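Microcin B17-processing protein McbB (Escherichia coli str. K-12 substr. MG1655, PDB 6GRH) is required to process the inactive precursor of microcin B17, McbA, into the active antibiotic peptide. Local coordinates at residues 19-24 against 28-33; 120-125 against 248-253. All blocks are in the same frame, centred on the assembly; numbering follows the deposited sequence.

Contact 1. Residues 19-24 against 28-33; sequences EIISRN and LLITYI. With EDO (1,2-ethanediol), chain J.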
loop_
_atom_site.group_PDB
_atom_site.type_symbol
_atom_site.label_atom_id
_atom_site.label_comp_id
_atom_site.label_asym_id
_atom_site.label_seq_id
_atom_site.Cartn_x
_atom_site.Cartn_y
_atom_site.Cartn_z
ATOM N N GLU B 19 34.087 7.562 23.994
ATOM C CA GLU B 19 34.872 7.090 25.125
ATOM C C GLU B 19 36.312 7.563 24.960
ATOM O O GLU B 19 36.791 7.771 23.839
ATOM C CB GLU B 19 34.831 5.560 25.281
ATOM C CG GLU B 19 33.458 4.925 25.528
ATOM C CD GLU B 19 32.825 5.262 26.880
ATOM O OE1 GLU B 19 33.543 5.490 27.880
ATOM O OE2 GLU B 19 31.574 5.334 26.946
ATOM N N ILE B 20 36.974 7.763 26.102
ATOM C CA ILE B 20 38.366 8.148 26.168
ATOM C C ILE B 20 38.988 7.106 27.089
ATOM O O ILE B 20 38.676 7.084 28.266
ATOM C CB ILE B 20 38.563 9.608 26.669
ATOM C CG1 ILE B 20 40.048 9.946 26.863
ATOM C CG2 ILE B 20 37.818 9.929 27.971
ATOM C CD1 ILE B 20 40.794 10.220 25.585
ATOM N N ILE B 21 39.848 6.245 26.550
ATOM C CA ILE B 21 40.408 5.104 27.320
ATOM C C ILE B 21 41.925 5.175 27.398
ATOM O O ILE B 21 42.567 5.721 26.511
ATOM C CB ILE B 21 39.946 3.739 26.753
ATOM C CG1 ILE B 21 40.410 3.546 25.304
ATOM C CG2 ILE B 21 38.423 3.643 26.837
ATOM C CD1 ILE B 21 39.996 2.233 24.664
ATOM N N SER B 22 42.489 4.614 28.469
ATOM C CA SER B 22 43.914 4.729 28.758
ATOM C C SER B 22 44.484 3.449 29.328
ATOM O O SER B 22 43.828 2.770 30.105
ATOM C CB SER B 22 44.181 5.853 29.766
ATOM O OG SER B 22 43.771 7.104 29.256
ATOM N N ARG B 23 45.698 3.125 28.913
ATOM C CA ARG B 23 46.454 2.032 29.488
ATOM C C ARG B 23 47.934 2.271 29.199
ATOM O O ARG B 23 48.302 2.578 28.051
ATOM C CB ARG B 23 46.005 0.708 28.895
ATOM C CG ARG B 23 46.560 -0.509 29.613
ATOM C CD ARG B 23 46.625 -1.701 28.677
ATOM N NE ARG B 23 47.333 -2.842 29.258
ATOM C CZ ARG B 23 46.798 -3.768 30.060
ATOM N NH1 ARG B 23 45.512 -3.724 30.421
ATOM N NH2 ARG B 23 47.570 -4.762 30.504
ATOM N N ASN B 24 48.769 2.125 30.239
ATOM C CA ASN B 24 50.209 2.460 30.190
ATOM C C ASN B 24 50.324 3.944 29.820
ATOM O O ASN B 24 49.686 4.779 30.468
ATOM C CB ASN B 24 50.972 1.535 29.220
ATOM N N LEU B 28 43.335 6.644 23.930
ATOM C CA LEU B 28 42.556 6.652 22.687
ATOM C C LEU B 28 41.173 7.271 22.923
ATOM O O LEU B 28 40.503 6.943 23.902
ATOM C CB LEU B 28 42.385 5.246 22.112
ATOM C CG LEU B 28 43.614 4.384 21.823
ATOM C CD1 LEU B 28 43.181 3.091 21.151
ATOM C CD2 LEU B 28 44.640 5.077 20.946
ATOM N N LEU B 29 40.804 8.158 21.999
ATOM C CA LEU B 29 39.493 8.755 21.884
ATOM C C LEU B 29 38.763 7.954 20.815
ATOM O O LEU B 29 39.316 7.750 19.740
ATOM C CB LEU B 29 39.624 10.208 21.413
ATOM C CG LEU B 29 38.327 10.923 21.028
ATOM C CD1 LEU B 29 37.427 11.049 22.227
ATOM C CD2 LEU B 29 38.539 12.266 20.373
ATOM N N ILE B 30 37.551 7.514 21.113
ATOM C CA ILE B 30 36.702 6.847 20.135
ATOM C C ILE B 30 35.335 7.500 20.156
ATOM O O ILE B 30 34.654 7.494 21.181
ATOM C CB ILE B 30 36.548 5.347 20.439
ATOM C CG1 ILE B 30 37.921 4.699 20.650
ATOM C CG2 ILE B 30 35.790 4.662 19.312
ATOM C CD1 ILE B 30 37.858 3.365 21.357
ATOM N N THR B 31 34.926 8.034 19.004
ATOM C CA THR B 31 33.604 8.587 18.835
ATOM C C THR B 31 32.864 7.843 17.728
ATOM O O THR B 31 33.396 6.921 17.116
ATOM C CB THR B 31 33.670 10.077 18.485
ATOM O OG1 THR B 31 33.965 10.260 17.092
ATOM C CG2 THR B 31 34.761 10.788 19.328
ATOM N N TYR B 32 31.650 8.288 17.439
ATOM C CA TYR B 32 30.918 7.768 16.280
ATOM C C TYR B 32 31.538 8.121 14.919
ATOM O O TYR B 32 31.333 7.410 13.929
ATOM C CB TYR B 32 29.481 8.265 16.345
ATOM C CG TYR B 32 28.596 7.583 17.365
ATOM C CD1 TYR B 32 29.004 6.455 18.080
ATOM C CD2 TYR B 32 27.319 8.037 17.574
ATOM C CE1 TYR B 32 28.165 5.831 18.987
ATOM C CE2 TYR B 32 26.477 7.424 18.492
ATOM C CZ TYR B 32 26.911 6.317 19.183
ATOM O OH TYR B 32 26.070 5.702 20.064
ATOM N N ILE B 33 32.306 9.199 14.888
ATOM C CA ILE B 33 32.908 9.750 13.692
ATOM C C ILE B 33 34.348 9.285 13.496
ATOM O O ILE B 33 34.744 8.994 12.376
ATOM C CB ILE B 33 32.886 11.293 13.757
ATOM C CG1 ILE B 33 31.456 11.796 13.970
ATOM C CG2 ILE B 33 33.552 11.946 12.550
ATOM C CD1 ILE B 33 30.477 11.371 12.915
HETATM C C1 EDO J . 24.191 6.772 23.033
HETATM O O1 EDO J . 24.015 7.346 21.735
HETATM C C2 EDO J . 24.890 5.435 22.861
HETATM O O2 EDO J . 24.772 4.643 24.041
#
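Glu19 and Ile30 form an antiparallel hydrogen-bonded pair: Glu19 N donates to Ile30 O at 2.9 Å, and Ile30 N returns a bond to Glu19 O at 2.8 Å, almost straight at 172°. Ile21 and Leu28 are the next such pair, with Ile21 N to Leu28 O and Leu28 N to Ile21 O both 2.8 Å. Ile20 and Leu29 are a non-hydrogen-bonded pair, where the CA atoms close to 4.5 Å and Ile20 CA sends a CA-H...O contact to Leu28 O. On the face shared by Glu19, Ile21, Leu28 and Ile30, Ile21 holds CG1 between its backbone N and carbonyl carbon (chi1 61°); with the chain extended beyond CG1, its CD1 meets Ile30 CD1 at 4.1 Å while CG1 touches Leu28 CB. On the other face Ile20 CD1 turns in over the backbone of Leu28, 3.7 Å from Leu28 O. The Glu19 carboxylate leads away from Ile30: OE2 accepts from Ala233 N of the second subunit and forms a salt bridge with Arg51. Thr31 OG1 accepts from Ile33 N, closing an ST turn, and Tyr32 OH is hydrogen-bonded to O1 of an ethanediol, probably from the crystallisation liquor, at 3.1 Å. The unit is the beta hairpin of strands 13-23 and 26-31. Strand 34-38 pairs with the latter, helix 41-52 packs against Ile20, and Met227 and Leu222 of the second subunit cover Ile21 and Leu28.

Contact 2. Residues 120-125 against 248-253; sequences VFVSHI and RRLQEL. With EDO (1,2-ethanediol), chain J.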
loop_
_atom_site.group_PDB
_atom_site.type_symbol
_atom_site.label_atom_id
_atom_site.label_comp_id
_atom_site.label_asym_id
_atom_site.label_seq_id
_atom_site.Cartn_x
_atom_site.Cartn_y
_atom_site.Cartn_z
ATOM N N VAL B 120 17.910 15.696 25.896
ATOM C CA VAL B 120 16.457 15.715 26.012
ATOM C C VAL B 120 16.033 16.372 27.329
ATOM O O VAL B 120 16.406 15.893 28.379
ATOM C CB VAL B 120 15.908 14.283 25.941
ATOM C CG1 VAL B 120 14.421 14.258 26.284
ATOM C CG2 VAL B 120 16.142 13.724 24.543
ATOM N N PHE B 121 15.255 17.452 27.229
ATOM C CA PHE B 121 14.700 18.185 28.389
ATOM C C PHE B 121 13.271 17.708 28.662
ATOM O O PHE B 121 12.348 18.043 27.915
ATOM C CB PHE B 121 14.721 19.692 28.113
ATOM C CG PHE B 121 14.166 20.575 29.242
ATOM C CD1 PHE B 121 14.156 20.169 30.587
ATOM C CD2 PHE B 121 13.686 21.862 28.934
ATOM C CE1 PHE B 121 13.662 21.012 31.584
ATOM C CE2 PHE B 121 13.185 22.700 29.921
ATOM C CZ PHE B 121 13.174 22.283 31.257
ATOM N N VAL B 122 13.113 16.870 29.683
ATOM C CA VAL B 122 11.794 16.465 30.168
ATOM C C VAL B 122 11.640 17.141 31.518
ATOM O O VAL B 122 12.405 16.842 32.432
ATOM C CB VAL B 122 11.683 14.947 30.366
ATOM C CG1 VAL B 122 10.319 14.575 30.956
ATOM C CG2 VAL B 122 11.932 14.215 29.062
ATOM N N SER B 123 10.681 18.059 31.633
ATOM C CA SER B 123 10.518 18.844 32.858
ATOM C C SER B 123 9.820 18.072 33.967
ATOM O O SER B 123 10.149 18.264 35.129
ATOM C CB SER B 123 9.763 20.154 32.615
ATOM O OG SER B 123 8.546 19.914 31.947
ATOM N N HIS B 124 8.862 17.221 33.619
ATOM C CA HIS B 124 8.050 16.540 34.610
ATOM C C HIS B 124 7.609 15.186 34.109
ATOM O O HIS B 124 7.312 15.049 32.920
ATOM C CB HIS B 124 6.803 17.352 34.925
ATOM C CG HIS B 124 7.083 18.662 35.584
ATOM N ND1 HIS B 124 7.149 19.849 34.880
ATOM C CD2 HIS B 124 7.346 18.972 36.876
ATOM C CE1 HIS B 124 7.418 20.838 35.723
ATOM N NE2 HIS B 124 7.536 20.333 36.939
ATOM N N ILE B 125 7.577 14.212 35.020
ATOM C CA ILE B 125 6.872 12.954 34.830
ATOM C C ILE B 125 5.556 13.063 35.597
ATOM O O ILE B 125 5.553 13.259 36.800
ATOM C CB ILE B 125 7.662 11.738 35.364
ATOM C CG1 ILE B 125 9.087 11.727 34.805
ATOM C CG2 ILE B 125 6.955 10.432 34.973
ATOM C CD1 ILE B 125 9.214 11.753 33.290
ATOM N N ARG B 248 14.764 7.658 22.120
ATOM C CA ARG B 248 15.264 7.999 20.809
ATOM C C ARG B 248 14.314 8.853 20.007
ATOM O O ARG B 248 14.751 9.742 19.295
ATOM C CB ARG B 248 15.658 6.781 19.999
ATOM C CG ARG B 248 16.876 6.097 20.549
ATOM C CD ARG B 248 18.094 7.027 20.611
ATOM N NE ARG B 248 19.297 6.224 20.696
ATOM C CZ ARG B 248 20.467 6.621 21.166
ATOM N NH1 ARG B 248 20.663 7.861 21.617
ATOM N NH2 ARG B 248 21.474 5.758 21.149
ATOM N N ARG B 249 13.022 8.619 20.168
ATOM C CA ARG B 249 12.053 9.449 19.506
ATOM C C ARG B 249 12.057 10.887 20.034
ATOM O O ARG B 249 12.040 11.844 19.258
ATOM C CB ARG B 249 10.662 8.772 19.540
ATOM C CG ARG B 249 9.625 9.514 18.736
ATOM C CD ARG B 249 9.879 9.341 17.252
ATOM N NE ARG B 249 8.891 10.076 16.486
ATOM C CZ ARG B 249 9.126 10.968 15.529
ATOM N NH1 ARG B 249 10.366 11.256 15.103
ATOM N NH2 ARG B 249 8.082 11.561 14.950
ATOM N N LEU B 250 12.080 11.054 21.338
ATOM C CA LEU B 250 12.202 12.382 21.927
ATOM C C LEU B 250 13.480 13.063 21.505
ATOM O O LEU B 250 13.501 14.277 21.238
ATOM C CB LEU B 250 12.141 12.326 23.462
ATOM C CG LEU B 250 10.773 12.353 24.134
ATOM C CD1 LEU B 250 10.947 12.117 25.622
ATOM C CD2 LEU B 250 10.015 13.650 23.853
ATOM N N GLN B 251 14.562 12.280 21.474
ATOM C CA GLN B 251 15.856 12.777 21.031
ATOM C C GLN B 251 15.802 13.294 19.596
ATOM O O GLN B 251 16.280 14.410 19.338
ATOM C CB GLN B 251 16.924 11.723 21.232
ATOM C CG GLN B 251 18.320 12.182 20.865
ATOM C CD GLN B 251 19.393 11.211 21.305
ATOM O OE1 GLN B 251 19.107 10.144 21.864
ATOM N NE2 GLN B 251 20.637 11.618 21.147
ATOM N N GLU B 252 15.158 12.538 18.689
ATOM C CA GLU B 252 14.992 12.974 17.313
ATOM C C GLU B 252 14.298 14.312 17.210
ATOM O O GLU B 252 14.688 15.157 16.406
ATOM C CB GLU B 252 14.141 11.992 16.489
ATOM C CG GLU B 252 14.821 10.716 16.118
ATOM C CD GLU B 252 13.852 9.655 15.562
ATOM O OE1 GLU B 252 12.681 9.970 15.251
ATOM O OE2 GLU B 252 14.294 8.489 15.450
ATOM N N LEU B 253 13.254 14.476 18.008
ATOM C CA LEU B 253 12.375 15.644 17.939
ATOM C C LEU B 253 12.913 16.871 18.663
ATOM O O LEU B 253 12.793 17.975 18.131
ATOM C CB LEU B 253 10.986 15.312 18.506
ATOM C CG LEU B 253 10.178 14.304 17.658
ATOM C CD1 LEU B 253 9.028 13.744 18.473
ATOM C CD2 LEU B 253 9.665 14.948 16.390
HETATM C C1 EDO J . 24.191 6.772 23.033
HETATM O O1 EDO J . 24.015 7.346 21.735
HETATM C C2 EDO J . 24.890 5.435 22.861
HETATM O O2 EDO J . 24.772 4.643 24.041
#
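Val120 sets CG1 anti to its backbone N (chi1 171°) and CG2 anti to its carbonyl carbon, spreading its two methyls over neighbouring helix residues. Val120 CG1 meets Leu250, with Leu250 CB and CD1 each 4.1 Å away, whereas CG2 settles on the helix backbone, 3.6 Å from Gln251 CA. Val122 has nearly the same rotation (chi1 176°), and its CG2 reaches Leu250 CD1 at 4.1 Å. Leu250 CD1 therefore touches one methyl from each valine, and the leucine side chain crosses both at about a right angle. Gln251 sends its amide away from this apolar patch through an extended chain. There Arg248 NH1 donates to Gln251 OE1 at 2.8 Å, with the oxygen in the guanidinium plane but the donor tilted 25° from the carbonyl plane; Gln251 NE2 is taken by Thr256 O. At the guanidinium edge Arg248 NH2 donates to ethanediol O1 at 3.1 Å. Trp115 of helix 111-115 packs on Val120 and Leu250, and Trp142 of strand 139-144 touches Leu250. The contact joins helix 236-254 to the beginning of strand 122-127, outermost in this chain's mixed sheet, and the residues leading into it. No hydrogen bond links the segments. Buried methyls meet across them, while Arg248 and Gln251 bond within the helix and outside, Arg248 NE to Leu274 O of the second subunit, which is consistent with shape and burial, rather than directional bonds, governing this contact.

Contact 1 lies about 28 Å from the centre of the chain and is partly buried, with the second subunit covering one face; contact 2 sits about 5 Å from that centre and is fully buried. They share no strand or helix: residues 19-24 and 28-33 lie on, or just past, the N-terminal hairpin strands, whereas 120-125 runs into the mixed sheet and 248-253 lies on helix 236-254. Four backbone bonds define the first, none the second, which relies on methyl packing. Although the two centres are 28 Å apart, one ethanediol bridges Tyr32 of 28-33 and Arg248 of 248-253, and the diol is also hydrogen-bonded to Ala233 O of the second subunit.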